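Acyl-CoA N-acyltransferases (NAT) superfamily protein (Arabidopsis thaliana, PDB 6TH0) probably transfers the acetyl group of acetyl-CoA to the N-terminal methionine of transmembrane proteins, and to protein lysines, as a GNAT-family acetyltransferase of the NAA60 type. Local coordinates at residues C7-N12 with A49-S54; P13-R18 with E61-F66; I79-R84 with C154-H159; G131-V136 with S171-Y176. All coordinates share one frame; numbering follows the deposited sequence.

Contact 1 (C7-N12 with A49-S54)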
# COMPACT_ATOMS: atom_id res chain seq x y z
N CYS A 7 -13.94 -10.02 -3.36
CA CYS A 7 -14.05 -9.77 -1.93
C CYS A 7 -12.69 -9.41 -1.34
O CYS A 7 -11.64 -9.67 -1.93
CB CYS A 7 -14.62 -10.99 -1.19
SG CYS A 7 -16.34 -11.38 -1.56
N PHE A 8 -12.71 -8.80 -0.16
CA PHE A 8 -11.49 -8.35 0.50
C PHE A 8 -11.42 -8.90 1.91
O PHE A 8 -12.43 -8.92 2.63
CB PHE A 8 -11.42 -6.82 0.47
CG PHE A 8 -11.56 -6.25 -0.92
CD1 PHE A 8 -10.47 -6.20 -1.78
CD2 PHE A 8 -12.78 -5.79 -1.37
CE1 PHE A 8 -10.60 -5.69 -3.06
CE2 PHE A 8 -12.92 -5.28 -2.65
CZ PHE A 8 -11.83 -5.23 -3.49
N ARG A 9 -10.25 -9.38 2.30
CA ARG A 9 -10.06 -9.93 3.64
C ARG A 9 -8.64 -9.63 4.07
O ARG A 9 -7.78 -9.32 3.23
CB ARG A 9 -10.32 -11.44 3.68
CG ARG A 9 -9.47 -12.23 2.66
CD ARG A 9 -9.36 -13.69 3.07
NE ARG A 9 -8.66 -14.51 2.08
CZ ARG A 9 -7.33 -14.57 1.96
NH1 ARG A 9 -6.57 -13.84 2.76
NH2 ARG A 9 -6.77 -15.34 1.04
N PRO A 10 -8.35 -9.70 5.37
CA PRO A 10 -6.97 -9.52 5.82
C PRO A 10 -6.09 -10.63 5.25
O PRO A 10 -6.53 -11.76 5.05
CB PRO A 10 -7.07 -9.61 7.34
CG PRO A 10 -8.52 -9.29 7.65
CD PRO A 10 -9.29 -9.85 6.49
N ILE A 11 -4.84 -10.29 4.97
CA ILE A 11 -3.88 -11.32 4.62
C ILE A 11 -3.55 -12.15 5.85
O ILE A 11 -3.42 -11.63 6.97
CB ILE A 11 -2.63 -10.70 3.99
CG1 ILE A 11 -3.02 -10.03 2.68
CG2 ILE A 11 -1.59 -11.79 3.69
CD1 ILE A 11 -1.87 -9.35 1.96
N ASN A 12 -3.46 -13.46 5.68
CA ASN A 12 -3.16 -14.38 6.77
C ASN A 12 -2.02 -15.31 6.38
O ASN A 12 -1.59 -15.33 5.23
CB ASN A 12 -4.40 -15.18 7.19
CG ASN A 12 -4.99 -16.00 6.06
OD1 ASN A 12 -4.38 -16.97 5.61
ND2 ASN A 12 -6.17 -15.61 5.60
N ALA A 49 -6.14 -8.59 1.17
CA ALA A 49 -6.10 -9.41 -0.02
C ALA A 49 -7.41 -9.22 -0.77
O ALA A 49 -8.46 -8.99 -0.16
CB ALA A 49 -5.90 -10.89 0.33
N ALA A 50 -7.33 -9.27 -2.09
CA ALA A 50 -8.51 -9.37 -2.95
C ALA A 50 -8.59 -10.80 -3.45
O ALA A 50 -7.58 -11.37 -3.88
CB ALA A 50 -8.41 -8.41 -4.13
N VAL A 51 -9.78 -11.39 -3.37
CA VAL A 51 -9.99 -12.76 -3.83
C VAL A 51 -11.24 -12.82 -4.70
O VAL A 51 -12.17 -12.03 -4.55
CB VAL A 51 -10.12 -13.75 -2.65
CG1 VAL A 51 -8.88 -13.68 -1.77
CG2 VAL A 51 -11.38 -13.47 -1.84
N ASP A 52 -11.23 -13.74 -5.66
CA ASP A 52 -12.40 -14.09 -6.46
C ASP A 52 -12.77 -15.52 -6.07
O ASP A 52 -12.24 -16.48 -6.63
CB ASP A 52 -12.10 -13.96 -7.95
CG ASP A 52 -13.28 -14.34 -8.83
OD1 ASP A 52 -14.36 -14.70 -8.30
OD2 ASP A 52 -13.13 -14.28 -10.06
N ARG A 53 -13.68 -15.66 -5.10
CA ARG A 53 -14.04 -17.00 -4.66
C ARG A 53 -14.83 -17.75 -5.72
O ARG A 53 -15.09 -18.95 -5.55
CB ARG A 53 -14.82 -16.94 -3.34
CG ARG A 53 -13.93 -16.58 -2.16
CD ARG A 53 -14.61 -16.82 -0.81
NE ARG A 53 -13.82 -16.24 0.28
CZ ARG A 53 -14.07 -15.05 0.82
NH1 ARG A 53 -15.09 -14.33 0.38
NH2 ARG A 53 -13.30 -14.60 1.80
N SER A 54 -15.20 -17.07 -6.80
CA SER A 54 -15.85 -17.66 -7.95
C SER A 54 -14.87 -18.33 -8.91
O SER A 54 -15.30 -18.85 -9.94
CB SER A 54 -16.65 -16.59 -8.70
OG SER A 54 -16.90 -16.98 -10.03

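Contact 2 (P13-R18 with E61-F66)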
# COMPACT_ATOMS: atom_id res chain seq x y z
N PRO A 13 -1.51 -16.09 7.34
CA PRO A 13 -0.33 -16.92 7.04
C PRO A 13 -0.51 -17.89 5.88
O PRO A 13 0.48 -18.20 5.20
CB PRO A 13 -0.10 -17.67 8.36
CG PRO A 13 -0.63 -16.73 9.40
CD PRO A 13 -1.83 -16.08 8.77
N SER A 14 -1.72 -18.38 5.63
CA SER A 14 -1.89 -19.31 4.51
C SER A 14 -1.65 -18.64 3.16
O SER A 14 -1.48 -19.36 2.16
CB SER A 14 -3.29 -19.92 4.54
OG SER A 14 -4.26 -18.96 4.15
N ASP A 15 -1.61 -17.31 3.11
CA ASP A 15 -1.30 -16.56 1.89
C ASP A 15 0.20 -16.45 1.62
O ASP A 15 0.58 -15.92 0.57
CB ASP A 15 -1.87 -15.14 1.98
CG ASP A 15 -3.38 -15.11 2.05
OD1 ASP A 15 -4.03 -15.86 1.30
OD2 ASP A 15 -3.93 -14.33 2.88
N LEU A 16 1.05 -16.95 2.52
CA LEU A 16 2.48 -16.64 2.47
C LEU A 16 3.10 -16.96 1.10
O LEU A 16 3.72 -16.10 0.49
CB LEU A 16 3.22 -17.38 3.58
CG LEU A 16 4.73 -17.12 3.57
CD1 LEU A 16 5.01 -15.66 3.85
CD2 LEU A 16 5.43 -18.00 4.59
N GLU A 17 2.97 -18.21 0.65
CA GLU A 17 3.58 -18.62 -0.61
C GLU A 17 3.09 -17.77 -1.77
O GLU A 17 3.88 -17.23 -2.55
CB GLU A 17 3.30 -20.10 -0.89
CG GLU A 17 4.16 -20.69 -1.99
CD GLU A 17 3.68 -22.07 -2.43
OE1 GLU A 17 3.08 -22.78 -1.59
OE2 GLU A 17 3.91 -22.43 -3.60
N ARG A 18 1.77 -17.63 -1.90
CA ARG A 18 1.22 -16.84 -3.00
C ARG A 18 1.66 -15.38 -2.91
O ARG A 18 2.02 -14.77 -3.91
CB ARG A 18 -0.31 -16.95 -3.01
CG ARG A 18 -1.01 -15.96 -3.93
CD ARG A 18 -0.78 -16.30 -5.40
NE ARG A 18 -1.76 -15.61 -6.23
CZ ARG A 18 -1.72 -15.56 -7.56
NH1 ARG A 18 -0.74 -16.17 -8.22
NH2 ARG A 18 -2.66 -14.92 -8.24
N GLU A 61 -9.87 -19.25 -2.95
CA GLU A 61 -9.33 -18.51 -1.82
C GLU A 61 -7.95 -17.90 -2.10
O GLU A 61 -7.43 -17.15 -1.25
CB GLU A 61 -9.25 -19.41 -0.59
CG GLU A 61 -10.52 -19.48 0.24
CD GLU A 61 -11.06 -18.11 0.63
OE1 GLU A 61 -10.25 -17.21 0.92
OE2 GLU A 61 -12.30 -17.94 0.62
N GLU A 62 -7.37 -18.17 -3.26
CA GLU A 62 -6.08 -17.62 -3.63
C GLU A 62 -6.20 -16.14 -3.98
O GLU A 62 -7.07 -15.75 -4.76
CB GLU A 62 -5.49 -18.39 -4.81
CG GLU A 62 -4.06 -18.02 -5.18
CD GLU A 62 -3.58 -18.69 -6.45
OE1 GLU A 62 -4.26 -18.57 -7.49
OE2 GLU A 62 -2.53 -19.37 -6.41
N LEU A 63 -5.36 -15.30 -3.39
CA LEU A 63 -5.49 -13.87 -3.62
C LEU A 63 -5.10 -13.52 -5.06
O LEU A 63 -4.21 -14.13 -5.65
CB LEU A 63 -4.64 -13.07 -2.63
CG LEU A 63 -3.11 -13.20 -2.65
CD1 LEU A 63 -2.50 -12.26 -3.65
CD2 LEU A 63 -2.54 -12.92 -1.25
N ILE A 64 -5.80 -12.54 -5.62
CA ILE A 64 -5.47 -12.00 -6.94
C ILE A 64 -5.14 -10.51 -6.87
O ILE A 64 -4.89 -9.87 -7.89
CB ILE A 64 -6.59 -12.29 -7.95
CG1 ILE A 64 -7.96 -11.90 -7.39
CG2 ILE A 64 -6.60 -13.77 -8.29
CD1 ILE A 64 -8.23 -10.40 -7.38
N GLY A 65 -5.08 -9.95 -5.66
CA GLY A 65 -4.67 -8.58 -5.47
C GLY A 65 -4.27 -8.42 -4.02
O GLY A 65 -4.64 -9.24 -3.17
N PHE A 66 -3.48 -7.39 -3.75
CA PHE A 66 -2.98 -7.21 -2.39
C PHE A 66 -2.64 -5.74 -2.18
O PHE A 66 -2.35 -5.02 -3.14
CB PHE A 66 -1.74 -8.08 -2.14
CG PHE A 66 -0.62 -7.75 -3.04
CD1 PHE A 66 0.26 -6.73 -2.74
CD2 PHE A 66 -0.49 -8.41 -4.27
CE1 PHE A 66 1.28 -6.39 -3.62
CE2 PHE A 66 0.53 -8.08 -5.13
CZ PHE A 66 1.42 -7.08 -4.82
O HOH W 1 -3.43 -16.40 -1.28

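Contact 3 (I79-R84 with C154-H159)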
# COMPACT_ATOMS: atom_id res chain seq x y z
N ILE A 79 7.18 13.18 6.06
CA ILE A 79 6.25 14.25 5.73
C ILE A 79 5.83 15.01 6.99
O ILE A 79 4.85 15.76 6.96
CB ILE A 79 5.02 13.73 4.98
CG1 ILE A 79 4.25 12.73 5.84
CG2 ILE A 79 5.42 13.12 3.65
CD1 ILE A 79 2.99 12.24 5.21
N SER A 80 6.57 14.84 8.08
CA SER A 80 6.27 15.58 9.29
C SER A 80 6.30 17.08 9.03
O SER A 80 5.60 17.84 9.71
CB SER A 80 7.25 15.20 10.40
OG SER A 80 6.87 15.79 11.62
N ASP A 81 7.11 17.52 8.07
CA ASP A 81 7.19 18.94 7.74
C ASP A 81 5.89 19.45 7.14
O ASP A 81 5.68 20.67 7.09
CB ASP A 81 8.33 19.22 6.76
CG ASP A 81 8.15 18.48 5.44
OD1 ASP A 81 7.96 17.25 5.43
OD2 ASP A 81 8.18 19.16 4.38
N LEU A 82 5.01 18.57 6.68
CA LEU A 82 3.79 18.99 6.00
C LEU A 82 2.60 19.10 6.94
O LEU A 82 1.54 19.58 6.52
CB LEU A 82 3.45 18.00 4.89
CG LEU A 82 4.47 17.72 3.79
CD1 LEU A 82 3.90 16.67 2.87
CD2 LEU A 82 4.82 18.99 3.03
N ILE A 83 2.76 18.69 8.21
CA ILE A 83 1.66 18.53 9.15
C ILE A 83 1.59 19.70 10.13
O ILE A 83 2.62 20.17 10.62
CB ILE A 83 1.82 17.20 9.93
CG1 ILE A 83 1.68 16.03 8.96
CG2 ILE A 83 0.82 17.10 11.08
CD1 ILE A 83 1.93 14.65 9.58
N ARG A 84 0.39 20.20 10.36
CA ARG A 84 0.16 21.20 11.40
C ARG A 84 -0.13 20.42 12.66
O ARG A 84 -1.15 19.72 12.73
CB ARG A 84 -0.99 22.14 11.04
CG ARG A 84 -0.62 23.23 10.03
CD ARG A 84 -1.51 24.46 10.19
NE ARG A 84 -2.90 24.20 9.85
CZ ARG A 84 -3.83 23.87 10.73
NH1 ARG A 84 -3.53 23.76 12.02
NH2 ARG A 84 -5.08 23.64 10.34
N CYS A 154 0.24 14.75 -5.09
CA CYS A 154 1.62 14.50 -5.47
C CYS A 154 2.48 15.63 -4.92
O CYS A 154 2.29 16.80 -5.29
CB CYS A 154 1.76 14.40 -6.99
SG CYS A 154 3.43 13.82 -7.45
N VAL A 155 3.34 15.32 -3.94
CA VAL A 155 4.04 16.35 -3.19
C VAL A 155 5.36 16.76 -3.84
O VAL A 155 5.59 17.95 -4.09
CB VAL A 155 4.29 15.88 -1.75
CG1 VAL A 155 5.07 16.93 -0.97
CG2 VAL A 155 2.97 15.54 -1.08
N ARG A 156 6.25 15.79 -4.09
CA ARG A 156 7.59 16.12 -4.54
C ARG A 156 8.25 14.88 -5.10
O ARG A 156 7.82 13.75 -4.86
CB ARG A 156 8.43 16.72 -3.40
CG ARG A 156 8.52 15.84 -2.15
CD ARG A 156 8.86 16.74 -0.96
NE ARG A 156 8.71 16.03 0.30
CZ ARG A 156 8.50 16.63 1.47
NH1 ARG A 156 8.40 17.96 1.54
NH2 ARG A 156 8.39 15.91 2.58
N ARG A 157 9.35 15.10 -5.83
CA ARG A 157 10.14 14.03 -6.42
C ARG A 157 11.37 13.74 -5.57
O ARG A 157 12.09 14.67 -5.18
CB ARG A 157 10.57 14.41 -7.83
CG ARG A 157 11.26 13.29 -8.60
CD ARG A 157 11.71 13.80 -9.96
NE ARG A 157 12.20 12.71 -10.79
CZ ARG A 157 11.48 12.13 -11.74
NH1 ARG A 157 12.00 11.14 -12.45
NH2 ARG A 157 10.24 12.53 -11.98
N LEU A 158 11.60 12.46 -5.26
CA LEU A 158 12.78 12.01 -4.53
C LEU A 158 13.73 11.31 -5.51
O LEU A 158 13.36 10.30 -6.11
CB LEU A 158 12.41 11.07 -3.39
CG LEU A 158 11.68 11.77 -2.24
CD1 LEU A 158 10.30 12.25 -2.65
CD2 LEU A 158 11.61 10.88 -1.00
N HIS A 159 14.95 11.81 -5.61
CA HIS A 159 15.89 11.26 -6.58
C HIS A 159 16.60 10.02 -6.05
O HIS A 159 17.00 9.95 -4.89
CB HIS A 159 16.90 12.33 -6.96
CG HIS A 159 16.26 13.56 -7.52
ND1 HIS A 159 15.91 13.68 -8.85
CD2 HIS A 159 15.87 14.72 -6.93
CE1 HIS A 159 15.35 14.86 -9.05
NE2 HIS A 159 15.31 15.51 -7.91

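Contact 4 (G131-V136 with S171-Y176). With ACO (acetyl coenzyme *a), chain C.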
# COMPACT_ATOMS: atom_id res chain seq x y z
N GLY A 131 -3.53 10.27 8.17
CA GLY A 131 -3.72 10.02 6.75
C GLY A 131 -2.82 8.90 6.27
O GLY A 131 -2.32 8.09 7.05
N VAL A 132 -2.64 8.88 4.94
CA VAL A 132 -1.94 7.83 4.22
C VAL A 132 -0.90 8.48 3.32
O VAL A 132 -1.16 9.53 2.72
CB VAL A 132 -2.92 6.99 3.37
CG1 VAL A 132 -2.21 5.82 2.65
CG2 VAL A 132 -4.10 6.51 4.23
N TYR A 133 0.29 7.88 3.23
CA TYR A 133 1.29 8.32 2.27
C TYR A 133 2.03 7.11 1.71
O TYR A 133 1.89 5.99 2.19
CB TYR A 133 2.27 9.37 2.86
CG TYR A 133 3.35 8.90 3.82
CD1 TYR A 133 3.04 8.45 5.11
CD2 TYR A 133 4.70 8.97 3.46
CE1 TYR A 133 4.05 8.03 5.99
CE2 TYR A 133 5.71 8.57 4.33
CZ TYR A 133 5.39 8.11 5.60
OH TYR A 133 6.41 7.71 6.46
N LEU A 134 2.76 7.35 0.63
CA LEU A 134 3.47 6.30 -0.07
C LEU A 134 4.39 6.94 -1.10
O LEU A 134 4.33 8.15 -1.34
CB LEU A 134 2.49 5.33 -0.75
CG LEU A 134 1.73 6.01 -1.90
CD1 LEU A 134 1.40 4.96 -2.92
CD2 LEU A 134 0.46 6.76 -1.45
N HIS A 135 5.21 6.11 -1.72
CA HIS A 135 6.06 6.52 -2.82
C HIS A 135 5.71 5.69 -4.04
O HIS A 135 5.47 4.48 -3.93
CB HIS A 135 7.55 6.37 -2.47
CG HIS A 135 8.00 7.27 -1.36
ND1 HIS A 135 7.94 6.91 -0.03
CD2 HIS A 135 8.55 8.51 -1.40
CE1 HIS A 135 8.43 7.89 0.71
NE2 HIS A 135 8.80 8.87 -0.10
N VAL A 136 5.66 6.35 -5.19
CA VAL A 136 5.38 5.72 -6.46
C VAL A 136 6.61 5.86 -7.34
O VAL A 136 7.22 6.94 -7.40
CB VAL A 136 4.14 6.37 -7.12
CG1 VAL A 136 3.84 5.75 -8.46
CG2 VAL A 136 2.94 6.32 -6.18
N SER A 171 11.30 8.52 -7.26
CA SER A 171 9.94 8.26 -6.81
C SER A 171 9.20 9.58 -6.66
O SER A 171 9.79 10.67 -6.62
CB SER A 171 9.91 7.50 -5.48
OG SER A 171 10.37 8.34 -4.43
N TYR A 172 7.87 9.49 -6.65
CA TYR A 172 7.02 10.59 -6.22
C TYR A 172 6.43 10.27 -4.86
O TYR A 172 5.94 9.15 -4.63
CB TYR A 172 5.87 10.85 -7.19
CG TYR A 172 6.27 11.47 -8.49
CD1 TYR A 172 6.93 12.68 -8.53
CD2 TYR A 172 5.91 10.88 -9.70
CE1 TYR A 172 7.27 13.28 -9.74
CE2 TYR A 172 6.23 11.48 -10.91
CZ TYR A 172 6.92 12.66 -10.92
OH TYR A 172 7.26 13.24 -12.11
N LEU A 173 6.48 11.24 -3.96
CA LEU A 173 5.77 11.14 -2.68
C LEU A 173 4.31 11.53 -2.87
O LEU A 173 4.02 12.58 -3.44
CB LEU A 173 6.41 12.08 -1.66
CG LEU A 173 5.59 12.34 -0.39
CD1 LEU A 173 5.53 11.07 0.45
CD2 LEU A 173 6.15 13.52 0.43
N PHE A 174 3.38 10.67 -2.44
CA PHE A 174 1.94 10.96 -2.52
C PHE A 174 1.37 10.93 -1.12
O PHE A 174 1.73 10.06 -0.33
CB PHE A 174 1.15 9.95 -3.38
CG PHE A 174 1.13 10.26 -4.85
CD1 PHE A 174 0.09 10.98 -5.40
CD2 PHE A 174 2.14 9.78 -5.69
CE1 PHE A 174 0.06 11.25 -6.78
CE2 PHE A 174 2.11 10.03 -7.04
CZ PHE A 174 1.08 10.76 -7.58
N VAL A 175 0.49 11.88 -0.79
CA VAL A 175 -0.09 11.96 0.55
C VAL A 175 -1.59 12.16 0.44
O VAL A 175 -2.08 12.81 -0.49
CB VAL A 175 0.54 13.07 1.42
CG1 VAL A 175 2.04 12.90 1.51
CG2 VAL A 175 0.18 14.45 0.87
N TYR A 176 -2.34 11.51 1.33
CA TYR A 176 -3.75 11.80 1.55
C TYR A 176 -3.95 12.11 3.03
O TYR A 176 -3.95 11.20 3.86
CB TYR A 176 -4.65 10.64 1.13
CG TYR A 176 -6.12 10.95 1.25
CD1 TYR A 176 -6.78 11.67 0.26
CD2 TYR A 176 -6.85 10.54 2.35
CE1 TYR A 176 -8.13 11.97 0.37
CE2 TYR A 176 -8.20 10.83 2.47
CZ TYR A 176 -8.83 11.54 1.48
OH TYR A 176 -10.17 11.83 1.60
N1A ACO C . -14.01 -0.49 -17.02
C2A ACO C . -12.91 -0.01 -17.69
N3A ACO C . -11.78 0.55 -17.23
C4A ACO C . -11.76 0.62 -15.84
C5A ACO C . -12.82 0.16 -15.01
C6A ACO C . -13.95 -0.40 -15.65
N6A ACO C . -15.00 -0.86 -14.91
N7A ACO C . -12.53 0.35 -13.65
C8A ACO C . -11.31 0.93 -13.67
N9A ACO C . -10.80 1.11 -14.96
C1B ACO C . -9.53 1.71 -15.35
C2B ACO C . -9.09 2.95 -14.44
O2B ACO C . -9.73 4.08 -14.87
C3B ACO C . -7.57 2.91 -14.93
O3B ACO C . -7.61 3.37 -16.19
P3B ACO C . -6.07 4.27 -16.67
O7A ACO C . -5.21 3.04 -16.77
O8A ACO C . -6.45 4.95 -17.97
O9A ACO C . -5.86 5.11 -15.44
C4B ACO C . -7.25 1.37 -14.87
O4B ACO C . -8.50 0.69 -15.23
C5B ACO C . -6.71 0.95 -13.50
O5B ACO C . -7.56 1.34 -12.47
P1A ACO C . -7.78 0.06 -11.45
O1A ACO C . -8.43 -1.06 -12.18
O2A ACO C . -8.36 0.60 -10.17
O3A ACO C . -6.28 -0.56 -10.96
P2A ACO C . -5.97 -2.06 -11.39
O4A ACO C . -6.70 -3.05 -10.57
O5A ACO C . -5.83 -2.26 -12.87
O6A ACO C . -4.35 -2.30 -10.82
CBP ACO C . -2.10 -1.48 -10.52
CCP ACO C . -3.60 -1.13 -10.92
CDP ACO C . -2.09 -1.81 -9.05
CEP ACO C . -1.18 -0.29 -10.81
CAP ACO C . -1.73 -2.72 -11.39
OAP ACO C . -1.54 -2.34 -12.75
C9P ACO C . -0.46 -3.43 -10.96
O9P ACO C . -0.51 -4.39 -10.22
N8P ACO C . 0.75 -3.02 -11.48
C7P ACO C . 2.04 -3.68 -11.11
C6P ACO C . 2.36 -3.44 -9.66
C5P ACO C . 2.57 -1.98 -9.50
O5P ACO C . 3.10 -1.25 -10.33
N4P ACO C . 2.11 -1.43 -8.32
C3P ACO C . 2.30 0.01 -8.18
C2P ACO C . 2.47 0.36 -6.75
S1P ACO C . 2.73 2.20 -6.64
C ACO C . 4.52 2.15 -6.79
O ACO C . 5.10 2.50 -7.79
CH3 ACO C . 5.25 1.63 -5.67

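Contact 1 (C7-N12 with A49-S54)
The outermost antiparallel pair at the N-terminal end of the GNAT sheet joins strand 6-10 to strand 45-52, with Cys-7 opposite Val-51, Phe-8 opposite Ala-50 and Arg-9 opposite Ala-49. Cys-7 and Val-51 exchange two backbone bonds, N to O and O to N, each 2.9 Å. Arg-9 and Ala-49 do the same, the shorter running from Ala-49 N to Arg-9 O at 2.7 Å. Phe-8 and Ala-50 form the non-hydrogen-bonded pair between them; Phe-8 CE1 rests 3.7 Å from Ala-50 CB, and both side chains face helix 111-123, which packs against this side of the acetyltransferase sheet. The other face carries Cys-7, Arg-9, Ala-49 and Val-51. There Arg-9, its CG placed between backbone N and carbonyl carbon (chi1 56°), runs across Val-51 at about a right angle, NH2 3.9 Å from Val-51 CG1, while Ala-49 CB lies over one face of the guanidinium. Arg-9 NH1 also bonds O of the next residue, Pro-10, and its charge is met by Asp-15. Val-51 CG2 sits 4.1 Å above the Arg-53 guanidinium, whose NH1 reaches Cys-7 CB at 3.7 Å; a pairing of Arg-53 NE with Glu-61 is doubtful, being modelled too short.

Contact 2 (P13-R18 with E61-F66)
Arg-18 turns the side of its guanidinium to the backbone of Leu-63: NE at 2.9 Å and NH2 at 3.1 Å both donate to Leu-63 O, which lies in the guanidinium plane. The NE bond is the straighter, 156° at its hydrogen. Over one face of the same group lies the Glu-62 carboxylate, its plane 16° from that of the guanidinium and its CD 3.6 Å above it, offset toward the rim. Arg-18 NE and Glu-62 OE2 are 3.8 Å apart, a long salt bridge of charges only, with no N-H directed at the oxygen, which lies well out of the guanidinium plane. The arginine chain bends at chi2 (71°), and its CG packs 3.7 Å from Leu-63 CG.

Farther out, a water gives a hydrogen to Asp-15 OD1 and accepts one from Leu-63 N, tying segment 13-18, which leads into helix 16-26, to segment 61-66, which leads into strand 63-73. Asp-15 OD2 is held by Arg-9, Arg-18 NH1 by Gln-21 and Glu-62 OE1 by Arg-55. Just beyond, Ile-64 and Gly-65 both face Ala-50 in a classic beta bulge. With two N-H groups on one carbonyl and a carboxylate stacked above, the guanidinium is fixed in rotation, and the Glu-62 charge probably steadies it mainly by electrostatics.

Contact 3 (I79-R84 with C154-H159)
Asp-81 holds CG between its backbone N and carbonyl carbon (chi1 61°), and Arg-156 does likewise (chi1 56°) before its chain runs extended from CG to NE; the two side chains thereby point at one another and meet carboxylate to guanidinium. The grip is end-on and twofold. Arg-156 NH1 donates to Asp-81 OD2 at 3.1 Å, on that oxygen's syn lone pair, and Arg-156 NH2 donates to Asp-81 OD1 at 3.2 Å, also on the syn side but 15° out of the carboxylate plane. Both bonds are almost straight, and the two flat groups are nearly coplanar.

Leu-82 runs beside the bridge and in turn meets Val-155. Leu-82 CD1 and Val-155 CG1 touch tip to tip at 4.0 Å, while Leu-82 CD2 lies 4.0 Å from Arg-156 NH1 as leucine and arginine pass one another head to tail. Ile-79 adds a looser touch, its CG2 4.2 Å from Arg-156 NH2, and itself packs on Tyr-133.

The contact is at the surface, away from the acetyl-CoA site, and joins the short 3-10 segment around Asp-81 and Leu-82, in the loop between strands 63-73 and 93-102, to the sheet-edge strand 153-164. Paired bonds of near-ideal direction between opposite charges imply a bidentate salt bridge that fixes the mutual rotation of both groups, although nearby solvent would probably weaken its electrostatic part.

Contact 4 (G131-V136 with S171-Y176)
Backbone bonds pair Val-132 with Tyr-176, Leu-134 with Phe-174 and Val-136 with Tyr-172, two in each case. Tyr-176 N to Val-132 O and Tyr-172 N to Val-136 O are the shortest, both 2.7 Å. Tyr-133 with Val-175 and His-135 with Leu-173 are the non-hydrogen-bonded pairs between them. At the start of segment 131-136, Gly-131 CA comes within 3.1 Å of Tyr-176 O, at backbone angles that call for glycine.

Apolar contacts fill both faces. On one, Val-136 CG2 touches Phe-174 CD2 at 3.6 Å and Leu-134 CD2 touches Phe-174 CB at 3.8 Å; helix 141-149 packs on Leu-134 and Val-136. On the other, Leu-173, with CG anti to its backbone N (chi1 166°), brings CD1 to the edge of the Tyr-133 ring, 3.8 Å from Tyr-133 CD2. The same methyl lies over a face of the His-135 imidazole.

His-135 has both nitrogens engaged, NE2 with Glu-78 and ND1 with Tyr-96, which fixes the rotation of its ring. Ser-171 OG, 3.5 Å from His-135 CD2, is buried with no polar partner.

Ligand contacts come from strand 129-137: the acetyl methyl CH3 lies 3.3 Å from His-135 O, and Val-136 CG1 touches the acetyl oxygen. Acetyl-CoA enters the V-shaped splay between the neighbouring parallel strands 93-102 and 129-137, hydrogen-bonded by Leu-100 O, Val-102 N and Ile-137 N, as is typical of the GNAT fold.

In the fold
All four contacts reach one mixed seven-stranded sheet, in its two halves: contacts 1 and 2 toward the 6-10 edge, contacts 3 and 4 toward the 153-164 edge. Contacts 1 and 2 lie 8 Å apart between centres and are joined by the salt bridge from Arg-9 NH1 to Asp-15 OD2 (2.7 Å), strands 45-52 and 63-73 being sheet neighbours. Contacts 3 and 4 are also 8 Å apart between centres; Val-155 N probably bonds Leu-173 O across adjacent strands, and Ile-79 packs on Leu-173. The two pairs sit on opposite sides of the chain's centre, contacts 2 and 4 about 11 Å apart at nearest atoms. Acetyl-CoA touches contact 4, whereas the side chain of Ile-64 in contact 2 is about 8 Å from it.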